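Gamma-glutamyltranspeptidase (Ggt) (Helicobacter pylori 26695, PDB 5BPK) probably hydrolyses gamma-glutamyl compounds such as glutathione or transfers their gamma-glutamyl group, as an N-terminal nucleophile hydrolase, here with an acivicin-type inhibitor bound. Local coordinates at residues A[136-144]-A[223-232]; A[166-177]-A[206-217]. All blocks are in the same frame, centred on the assembly; numbering follows the deposited sequence.

Contact 1: A[136-144]-A[223-232]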
loop_
_atom_site.group_PDB
_atom_site.type_symbol
_atom_site.label_atom_id
_atom_site.label_comp_id
_atom_site.label_asym_id
_atom_site.label_seq_id
_atom_site.Cartn_x
_atom_site.Cartn_y
_atom_site.Cartn_z
ATOM N N VAL A 136 -6.727 -5.810 -14.195
ATOM C CA VAL A 136 -6.643 -7.270 -14.089
ATOM C C VAL A 136 -5.998 -7.653 -12.747
ATOM O O VAL A 136 -4.876 -7.248 -12.491
ATOM C CB VAL A 136 -5.818 -7.873 -15.250
ATOM C CG1 VAL A 136 -5.878 -9.383 -15.185
ATOM C CG2 VAL A 136 -6.339 -7.372 -16.603
ATOM N N PRO A 137 -6.709 -8.416 -11.880
ATOM C CA PRO A 137 -6.165 -8.694 -10.539
ATOM C C PRO A 137 -4.843 -9.466 -10.539
ATOM O O PRO A 137 -4.688 -10.444 -11.295
ATOM C CB PRO A 137 -7.243 -9.555 -9.897
ATOM C CG PRO A 137 -8.522 -9.139 -10.592
ATOM C CD PRO A 137 -8.095 -8.898 -12.018
ATOM N N GLY A 138 -3.931 -9.042 -9.670
ATOM C CA GLY A 138 -2.623 -9.662 -9.510
ATOM C C GLY A 138 -2.381 -10.414 -8.220
ATOM O O GLY A 138 -1.415 -11.164 -8.136
ATOM N N THR A 139 -3.228 -10.210 -7.199
ATOM C CA THR A 139 -2.961 -10.780 -5.869
ATOM C C THR A 139 -2.739 -12.285 -5.850
ATOM O O THR A 139 -1.787 -12.745 -5.242
ATOM C CB THR A 139 -4.059 -10.405 -4.884
ATOM O OG1 THR A 139 -4.013 -8.984 -4.708
ATOM C CG2 THR A 139 -3.909 -11.120 -3.525
ATOM N N VAL A 140 -3.611 -13.051 -6.501
ATOM C CA VAL A 140 -3.482 -14.504 -6.435
ATOM C C VAL A 140 -2.166 -14.962 -7.088
ATOM O O VAL A 140 -1.446 -15.834 -6.554
ATOM C CB VAL A 140 -4.689 -15.212 -7.063
ATOM C CG1 VAL A 140 -4.447 -16.706 -7.143
ATOM C CG2 VAL A 140 -5.966 -14.905 -6.237
ATOM N N ALA A 141 -1.838 -14.343 -8.217
ATOM C CA ALA A 141 -0.577 -14.611 -8.905
ATOM C C ALA A 141 0.630 -14.233 -8.036
ATOM O O ALA A 141 1.649 -14.934 -8.038
ATOM C CB ALA A 141 -0.543 -13.886 -10.238
ATOM N N GLY A 142 0.508 -13.128 -7.300
ATOM C CA GLY A 142 1.573 -12.671 -6.423
ATOM C C GLY A 142 1.805 -13.621 -5.266
ATOM O O GLY A 142 2.956 -13.949 -4.945
ATOM N N MET A 143 0.718 -14.060 -4.627
ATOM C CA MET A 143 0.840 -15.011 -3.521
ATOM C C MET A 143 1.520 -16.288 -3.981
ATOM O O MET A 143 2.440 -16.776 -3.316
ATOM C CB MET A 143 -0.525 -15.353 -2.911
ATOM C CG MET A 143 -1.242 -14.191 -2.224
ATOM S SD MET A 143 -0.342 -13.381 -0.886
ATOM C CE MET A 143 0.090 -11.837 -1.659
ATOM N N GLU A 144 1.095 -16.818 -5.127
ATOM C CA GLU A 144 1.674 -18.065 -5.620
ATOM C C GLU A 144 3.147 -17.894 -6.014
ATOM O O GLU A 144 3.987 -18.756 -5.721
ATOM C CB GLU A 144 0.878 -18.619 -6.800
ATOM C CG GLU A 144 1.361 -20.000 -7.218
ATOM C CD GLU A 144 0.599 -20.560 -8.391
ATOM O OE1 GLU A 144 -0.300 -21.381 -8.149
ATOM O OE2 GLU A 144 0.896 -20.167 -9.543
ATOM N N ILE A 223 -8.465 -22.289 -5.839
ATOM C CA ILE A 223 -7.071 -21.896 -5.736
ATOM C C ILE A 223 -6.287 -22.958 -4.963
ATOM O O ILE A 223 -5.198 -23.341 -5.378
ATOM C CB ILE A 223 -6.933 -20.491 -5.105
ATOM C CG1 ILE A 223 -7.608 -19.442 -6.008
ATOM C CG2 ILE A 223 -5.460 -20.141 -4.866
ATOM C CD1 ILE A 223 -7.911 -18.097 -5.317
ATOM N N LYS A 224 -6.859 -23.439 -3.858
ATOM C CA LYS A 224 -6.245 -24.506 -3.065
ATOM C C LYS A 224 -5.939 -25.722 -3.934
ATOM O O LYS A 224 -4.856 -26.290 -3.843
ATOM C CB LYS A 224 -7.166 -24.913 -1.909
ATOM C CG LYS A 224 -6.691 -26.125 -1.098
ATOM C CD LYS A 224 -7.649 -26.404 0.042
ATOM C CE LYS A 224 -7.378 -27.725 0.717
ATOM N NZ LYS A 224 -8.210 -27.874 1.936
ATOM N N THR A 225 -6.899 -26.108 -4.768
ATOM C CA THR A 225 -6.811 -27.350 -5.543
ATOM C C THR A 225 -5.949 -27.237 -6.805
ATOM O O THR A 225 -5.228 -28.184 -7.148
ATOM C CB THR A 225 -8.229 -27.858 -5.919
ATOM O OG1 THR A 225 -8.949 -28.172 -4.721
ATOM C CG2 THR A 225 -8.159 -29.110 -6.790
ATOM N N LEU A 226 -6.025 -26.088 -7.481
ATOM C CA LEU A 226 -5.392 -25.881 -8.787
ATOM C C LEU A 226 -4.280 -24.828 -8.796
ATOM O O LEU A 226 -3.635 -24.619 -9.827
ATOM C CB LEU A 226 -6.451 -25.456 -9.805
ATOM C CG LEU A 226 -7.630 -26.415 -9.977
ATOM C CD1 LEU A 226 -8.673 -25.776 -10.853
ATOM C CD2 LEU A 226 -7.144 -27.746 -10.560
ATOM N N GLY A 227 -4.065 -24.152 -7.669
ATOM C CA GLY A 227 -3.137 -23.029 -7.625
ATOM C C GLY A 227 -3.739 -21.811 -8.293
ATOM O O GLY A 227 -4.969 -21.683 -8.397
ATOM N N ALA A 228 -2.866 -20.917 -8.755
ATOM C CA ALA A 228 -3.282 -19.658 -9.369
ATOM C C ALA A 228 -4.167 -19.893 -10.597
ATOM O O ALA A 228 -5.064 -19.105 -10.872
ATOM C CB ALA A 228 -2.059 -18.820 -9.731
ATOM N N LYS A 229 -3.945 -21.002 -11.311
ATOM C CA LYS A 229 -4.799 -21.338 -12.453
ATOM C C LYS A 229 -6.281 -21.501 -12.073
ATOM O O LYS A 229 -7.158 -21.346 -12.929
ATOM C CB LYS A 229 -4.276 -22.590 -13.167
ATOM C CG LYS A 229 -3.051 -22.324 -14.032
ATOM N N GLY A 230 -6.556 -21.787 -10.797
ATOM C CA GLY A 230 -7.929 -21.836 -10.287
ATOM C C GLY A 230 -8.629 -20.489 -10.238
ATOM O O GLY A 230 -9.862 -20.416 -10.124
ATOM N N PHE A 231 -7.844 -19.417 -10.314
ATOM C CA PHE A 231 -8.367 -18.062 -10.402
ATOM C C PHE A 231 -8.331 -17.543 -11.839
ATOM O O PHE A 231 -9.320 -16.965 -12.315
ATOM C CB PHE A 231 -7.565 -17.125 -9.493
ATOM C CG PHE A 231 -8.082 -15.705 -9.464
ATOM C CD1 PHE A 231 -9.043 -15.330 -8.536
ATOM C CD2 PHE A 231 -7.610 -14.743 -10.352
ATOM C CE1 PHE A 231 -9.531 -14.028 -8.496
ATOM C CE2 PHE A 231 -8.102 -13.424 -10.315
ATOM C CZ PHE A 231 -9.058 -13.073 -9.390
ATOM N N TYR A 232 -7.189 -17.722 -12.511
ATOM C CA TYR A 232 -6.930 -17.097 -13.817
ATOM C C TYR A 232 -7.424 -17.901 -15.029
ATOM O O TYR A 232 -7.393 -17.388 -16.151
ATOM C CB TYR A 232 -5.433 -16.756 -13.981
ATOM C CG TYR A 232 -4.968 -15.685 -12.997
ATOM C CD1 TYR A 232 -5.186 -14.330 -13.252
ATOM C CD2 TYR A 232 -4.348 -16.039 -11.803
ATOM C CE1 TYR A 232 -4.785 -13.349 -12.341
ATOM C CE2 TYR A 232 -3.945 -15.076 -10.877
ATOM C CZ TYR A 232 -4.170 -13.733 -11.153
ATOM O OH TYR A 232 -3.788 -12.781 -10.248
HETATM O O HOH W 1 -5.835 -12.026 -8.021
HETATM O O HOH W 2 -1.328 -22.284 -11.153
#
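The Y232 ring presents its edge to P137 and A141, while F231 CD2 of its own segment lies over the centre of one face. P137 O sits in the ring plane at that edge. The neighbouring F231 ring has V140 CG2 over one face, off centre toward the rim and 4.2 Å from the ring centroid, a CH-pi contact. Water 1 also lies over the rim of this ring. P137 CB touches F231 CE2 at 4.0 Å, the proline and the phenylalanine crossing at about a right angle. The phenol of Y232 bonds to the backbone at the start of helix 139-150. Y232 OH donates to P137 O at 2.7 Å, from above the carbonyl plane. Y232 OH also accepts from A141 N at 3.2 Å and from water 1, which in turn accepts from V140 N. The contact thus ties the N-terminal part of helix 139-150, with the loop before it, to the join between helices 214-226 and 229-232. V140 packs into this join: CG2 meets I223 CD1 tip to tip at 3.8 Å, and CG1 lies against A228. E144 has CG anti to the backbone N (chi1 -173°) and an extended chain, which carries its carboxylate to the turn. E144 OE1 accepts from A228 N at 2.7 Å, from above the carboxylate plane. G227 CA lies 3.3 Å from E144 OE1. Y259 and V261 also pack on A141.

Contact 2: A[166-177]-A[206-217]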
loop_
_atom_site.group_PDB
_atom_site.type_symbol
_atom_site.label_atom_id
_atom_site.label_comp_id
_atom_site.label_asym_id
_atom_site.label_seq_id
_atom_site.Cartn_x
_atom_site.Cartn_y
_atom_site.Cartn_z
ATOM N N ALA A 166 -14.018 -18.125 5.636
ATOM C CA ALA A 166 -15.034 -17.841 4.622
ATOM C C ALA A 166 -16.255 -18.742 4.784
ATOM O O ALA A 166 -17.394 -18.279 4.720
ATOM C CB ALA A 166 -14.450 -17.964 3.208
ATOM N N GLU A 167 -16.012 -20.022 5.021
ATOM C CA GLU A 167 -17.094 -20.995 5.143
ATOM C C GLU A 167 -17.902 -20.855 6.434
ATOM O O GLU A 167 -19.130 -20.960 6.416
ATOM C CB GLU A 167 -16.541 -22.420 5.065
ATOM C CG GLU A 167 -15.996 -22.828 3.712
ATOM C CD GLU A 167 -15.441 -24.244 3.701
ATOM O OE1 GLU A 167 -15.173 -24.794 4.786
ATOM O OE2 GLU A 167 -15.269 -24.801 2.599
ATOM N N ASN A 168 -17.216 -20.646 7.551
ATOM C CA ASN A 168 -17.861 -20.668 8.866
ATOM C C ASN A 168 -18.220 -19.276 9.357
ATOM O O ASN A 168 -19.083 -19.113 10.225
ATOM C CB ASN A 168 -16.948 -21.355 9.896
ATOM C CG ASN A 168 -16.554 -22.776 9.495
ATOM O OD1 ASN A 168 -17.271 -23.458 8.768
ATOM N ND2 ASN A 168 -15.405 -23.226 9.986
ATOM N N GLY A 169 -17.535 -18.274 8.811
ATOM C CA GLY A 169 -17.792 -16.894 9.148
ATOM C C GLY A 169 -17.020 -16.338 10.324
ATOM O O GLY A 169 -16.294 -17.053 11.036
ATOM N N TYR A 170 -17.173 -15.031 10.494
ATOM C CA TYR A 170 -16.606 -14.294 11.614
ATOM C C TYR A 170 -17.530 -13.126 11.942
ATOM O O TYR A 170 -18.334 -12.699 11.105
ATOM C CB TYR A 170 -15.187 -13.787 11.294
ATOM C CG TYR A 170 -15.123 -12.838 10.121
ATOM C CD1 TYR A 170 -14.981 -13.308 8.820
ATOM C CD2 TYR A 170 -15.210 -11.463 10.321
ATOM C CE1 TYR A 170 -14.935 -12.421 7.735
ATOM C CE2 TYR A 170 -15.167 -10.570 9.247
ATOM C CZ TYR A 170 -15.020 -11.058 7.959
ATOM O OH TYR A 170 -14.976 -10.191 6.886
ATOM N N ALA A 171 -17.426 -12.634 13.172
ATOM C CA ALA A 171 -18.294 -11.566 13.645
ATOM C C ALA A 171 -17.839 -10.213 13.106
ATOM O O ALA A 171 -16.660 -9.881 13.166
ATOM C CB ALA A 171 -18.321 -11.542 15.168
ATOM N N ILE A 172 -18.789 -9.437 12.591
ATOM C CA ILE A 172 -18.509 -8.101 12.084
ATOM C C ILE A 172 -18.117 -7.198 13.263
ATOM O O ILE A 172 -18.803 -7.166 14.282
ATOM C CB ILE A 172 -19.742 -7.506 11.334
ATOM C CG1 ILE A 172 -20.049 -8.282 10.046
ATOM C CG2 ILE A 172 -19.522 -6.029 11.014
ATOM C CD1 ILE A 172 -18.961 -8.203 8.990
ATOM N N SER A 173 -17.002 -6.486 13.126
ATOM C CA SER A 173 -16.534 -5.581 14.170
ATOM C C SER A 173 -17.291 -4.258 14.084
ATOM O O SER A 173 -17.998 -4.003 13.103
ATOM C CB SER A 173 -15.027 -5.334 14.037
ATOM O OG SER A 173 -14.721 -4.593 12.864
ATOM N N GLN A 174 -17.156 -3.428 15.118
ATOM C CA GLN A 174 -17.722 -2.080 15.097
ATOM C C GLN A 174 -17.227 -1.305 13.880
ATOM O O GLN A 174 -18.020 -0.678 13.173
ATOM C CB GLN A 174 -17.369 -1.291 16.370
ATOM C CG GLN A 174 -17.976 0.116 16.388
ATOM C CD GLN A 174 -17.503 0.963 17.555
ATOM O OE1 GLN A 174 -17.169 0.447 18.622
ATOM N NE2 GLN A 174 -17.487 2.280 17.360
ATOM N N ARG A 175 -15.918 -1.342 13.643
ATOM C CA ARG A 175 -15.321 -0.583 12.546
ATOM C C ARG A 175 -15.818 -1.102 11.198
ATOM O O ARG A 175 -16.103 -0.312 10.306
ATOM C CB ARG A 175 -13.786 -0.605 12.608
ATOM C CG ARG A 175 -13.086 0.192 11.498
ATOM C CD ARG A 175 -13.556 1.643 11.426
ATOM N NE ARG A 175 -12.920 2.372 10.329
ATOM C CZ ARG A 175 -13.443 3.430 9.706
ATOM N NH1 ARG A 175 -14.631 3.922 10.056
ATOM N NH2 ARG A 175 -12.767 4.002 8.712
ATOM N N GLN A 176 -15.947 -2.422 11.067
ATOM C CA GLN A 176 -16.463 -3.012 9.827
ATOM C C GLN A 176 -17.929 -2.646 9.585
ATOM O O GLN A 176 -18.305 -2.366 8.457
ATOM C CB GLN A 176 -16.292 -4.525 9.836
ATOM C CG GLN A 176 -14.837 -4.960 9.682
ATOM C CD GLN A 176 -14.622 -6.451 9.882
ATOM O OE1 GLN A 176 -15.393 -7.122 10.569
ATOM N NE2 GLN A 176 -13.554 -6.975 9.284
ATOM N N ALA A 177 -18.745 -2.641 10.640
ATOM C CA ALA A 177 -20.120 -2.147 10.521
ATOM C C ALA A 177 -20.103 -0.725 9.950
ATOM O O ALA A 177 -20.906 -0.404 9.080
ATOM C CB ALA A 177 -20.843 -2.163 11.866
ATOM N N GLN A 206 -24.677 -5.693 10.706
ATOM C CA GLN A 206 -24.482 -4.907 11.912
ATOM C C GLN A 206 -23.371 -5.506 12.753
ATOM O O GLN A 206 -22.988 -6.671 12.574
ATOM C CB GLN A 206 -25.772 -4.887 12.744
ATOM C CG GLN A 206 -26.992 -4.372 11.993
ATOM C CD GLN A 206 -26.892 -2.901 11.635
ATOM O OE1 GLN A 206 -26.016 -2.185 12.125
ATOM N NE2 GLN A 206 -27.804 -2.435 10.784
ATOM N N GLU A 207 -22.861 -4.702 13.674
ATOM C CA GLU A 207 -21.813 -5.152 14.591
ATOM C C GLU A 207 -22.246 -6.421 15.325
ATOM O O GLU A 207 -23.331 -6.469 15.915
ATOM C CB GLU A 207 -21.476 -4.052 15.601
ATOM C CG GLU A 207 -20.339 -4.426 16.562
ATOM C CD GLU A 207 -20.030 -3.343 17.595
ATOM O OE1 GLU A 207 -20.508 -2.192 17.459
ATOM O OE2 GLU A 207 -19.296 -3.654 18.550
ATOM N N GLY A 208 -21.397 -7.444 15.271
ATOM C CA GLY A 208 -21.654 -8.720 15.927
ATOM C C GLY A 208 -22.319 -9.782 15.068
ATOM O O GLY A 208 -22.358 -10.946 15.463
ATOM N N ASP A 209 -22.840 -9.403 13.898
ATOM C CA ASP A 209 -23.436 -10.368 12.968
ATOM C C ASP A 209 -22.364 -11.291 12.416
ATOM O O ASP A 209 -21.250 -10.851 12.163
ATOM C CB ASP A 209 -24.105 -9.684 11.765
ATOM C CG ASP A 209 -25.437 -9.039 12.098
ATOM O OD1 ASP A 209 -26.028 -9.323 13.165
ATOM O OD2 ASP A 209 -25.911 -8.245 11.261
ATOM N N LEU A 210 -22.727 -12.557 12.212
ATOM C CA LEU A 210 -21.859 -13.532 11.558
ATOM C C LEU A 210 -21.860 -13.274 10.053
ATOM O O LEU A 210 -22.915 -13.292 9.405
ATOM C CB LEU A 210 -22.334 -14.961 11.850
ATOM C CG LEU A 210 -21.360 -16.067 11.450
ATOM C CD1 LEU A 210 -20.119 -16.033 12.328
ATOM C CD2 LEU A 210 -22.028 -17.425 11.508
ATOM N N PHE A 211 -20.673 -13.020 9.511
ATOM C CA PHE A 211 -20.479 -12.735 8.090
ATOM C C PHE A 211 -19.855 -13.973 7.437
ATOM O O PHE A 211 -18.688 -14.290 7.684
ATOM C CB PHE A 211 -19.562 -11.526 7.930
ATOM C CG PHE A 211 -19.443 -11.039 6.522
ATOM C CD1 PHE A 211 -20.564 -10.614 5.833
ATOM C CD2 PHE A 211 -18.224 -11.019 5.875
ATOM C CE1 PHE A 211 -20.474 -10.176 4.530
ATOM C CE2 PHE A 211 -18.128 -10.566 4.569
ATOM C CZ PHE A 211 -19.255 -10.142 3.900
ATOM N N VAL A 212 -20.656 -14.664 6.627
ATOM C CA VAL A 212 -20.267 -15.903 5.960
ATOM C C VAL A 212 -20.129 -15.621 4.472
ATOM O O VAL A 212 -20.941 -14.884 3.897
ATOM C CB VAL A 212 -21.334 -17.005 6.191
ATOM C CG1 VAL A 212 -20.965 -18.271 5.449
ATOM C CG2 VAL A 212 -21.486 -17.261 7.687
ATOM N N GLN A 213 -19.096 -16.195 3.854
ATOM C CA GLN A 213 -18.773 -15.925 2.448
ATOM C C GLN A 213 -18.608 -17.215 1.659
ATOM O O GLN A 213 -17.496 -17.628 1.322
ATOM C CB GLN A 213 -17.518 -15.058 2.360
ATOM C CG GLN A 213 -17.730 -13.681 2.952
ATOM C CD GLN A 213 -16.484 -12.821 2.906
ATOM O OE1 GLN A 213 -16.295 -12.027 1.976
ATOM N NE2 GLN A 213 -15.624 -12.979 3.905
ATOM N N LYS A 214 -19.740 -17.840 1.354
ATOM C CA LYS A 214 -19.764 -19.156 0.753
ATOM C C LYS A 214 -19.142 -19.198 -0.652
ATOM O O LYS A 214 -18.388 -20.116 -0.963
ATOM C CB LYS A 214 -21.207 -19.652 0.717
ATOM C CG LYS A 214 -21.365 -21.104 0.359
ATOM C CD LYS A 214 -22.825 -21.491 0.460
ATOM C CE LYS A 214 -23.124 -22.768 -0.275
ATOM N NZ LYS A 214 -24.484 -23.252 0.042
ATOM N N ASP A 215 -19.468 -18.216 -1.494
ATOM C CA ASP A 215 -18.899 -18.145 -2.850
ATOM C C ASP A 215 -17.397 -17.851 -2.805
ATOM O O ASP A 215 -16.629 -18.403 -3.603
ATOM C CB ASP A 215 -19.602 -17.095 -3.716
ATOM C CG ASP A 215 -20.955 -17.553 -4.230
ATOM O OD1 ASP A 215 -21.418 -18.658 -3.858
ATOM O OD2 ASP A 215 -21.547 -16.803 -5.041
ATOM N N LEU A 216 -16.970 -16.993 -1.876
ATOM C CA LEU A 216 -15.536 -16.744 -1.695
ATOM C C LEU A 216 -14.815 -18.038 -1.304
ATOM O O LEU A 216 -13.718 -18.321 -1.801
ATOM C CB LEU A 216 -15.283 -15.650 -0.652
ATOM C CG LEU A 216 -13.822 -15.219 -0.441
ATOM C CD1 LEU A 216 -13.161 -14.771 -1.745
ATOM C CD2 LEU A 216 -13.699 -14.125 0.621
ATOM N N ALA A 217 -15.436 -18.835 -0.437
ATOM C CA ALA A 217 -14.834 -20.110 -0.037
ATOM C C ALA A 217 -14.672 -21.042 -1.245
ATOM O O ALA A 217 -13.648 -21.709 -1.380
ATOM C CB ALA A 217 -15.654 -20.783 1.079
#
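A two-stranded antiparallel sheet, 170-171 with 210-211, joins the link between helices 155-168 and 174-187 to the segment leading into helix 214-226. Y170 and F211 form its hydrogen-bonded pair. F211 N gives the shorter bond, 2.8 Å to Y170 O, and Y170 N returns one to F211 O. A171 and L210 are the non-hydrogen-bonded pair. Beyond them I172 N donates to D209 O, and G208 N donates to I172 O at 2.8 Å. This last bond brings in the type II turn from Q206 to D209, with G208 at its third position. At the other end Q213 N, at the N-cap position of helix 214-226, donates to A166 O.

Y170 and F211 share one face of the sheet. They form an offset edge-to-face pair, the edge of F211 toward the face of Y170, planes at 77°. F211 CD2 comes 3.5 Å from Y170 OH. With CG between backbone N and carbonyl carbon (chi1 61°), the Y170 ring lies beside F211; its OH bonds to V74 O. Q213 NE2 approaches the Y170 ring edge and also bonds to V74 O, so both polar ends meet one carbonyl near the C-terminal end of helix 61-75. I172 crosses F211, its CD1 3.5 Å from F211 CB. L210 starts on the face of A171, but its CD1 turns in to 3.6 Å from Y170 N. G169 has positive phi after helix 155-168, and its CA is 3.1 Å from F211 O. Past the strand, S173 and Q176 form a capping box. A166 CB meets A217 CB at 3.7 Å, where helices 155-168 and 214-226 meet. The arrangement is that of a minimal two-stranded antiparallel sheet joining two connections between helices, with helix 174-187, capped by S173, and helix 214-226 leading away.

Contact 1 and contact 2 have centres 23 Å apart, and their nearest atoms are about 7 Å apart without touching. Both use helix 214-226: contact 2 takes its start and contact 1 its end. The other side of contact 1 lies on helix 139-150; that of contact 2 spans the end of the next helix, 155-168, strand 170-171 and the start of helix 174-187. Along the chain, contact 2 is nested inside the loop closed by contact 1. Contact 1 is buried nearer the chain centre, with the T139 side chain about 11 Å from the bound inhibitor. Contact 2 is only partly buried and lies farther out. The mainly helical region 136-232 is thus joined to itself at two depths.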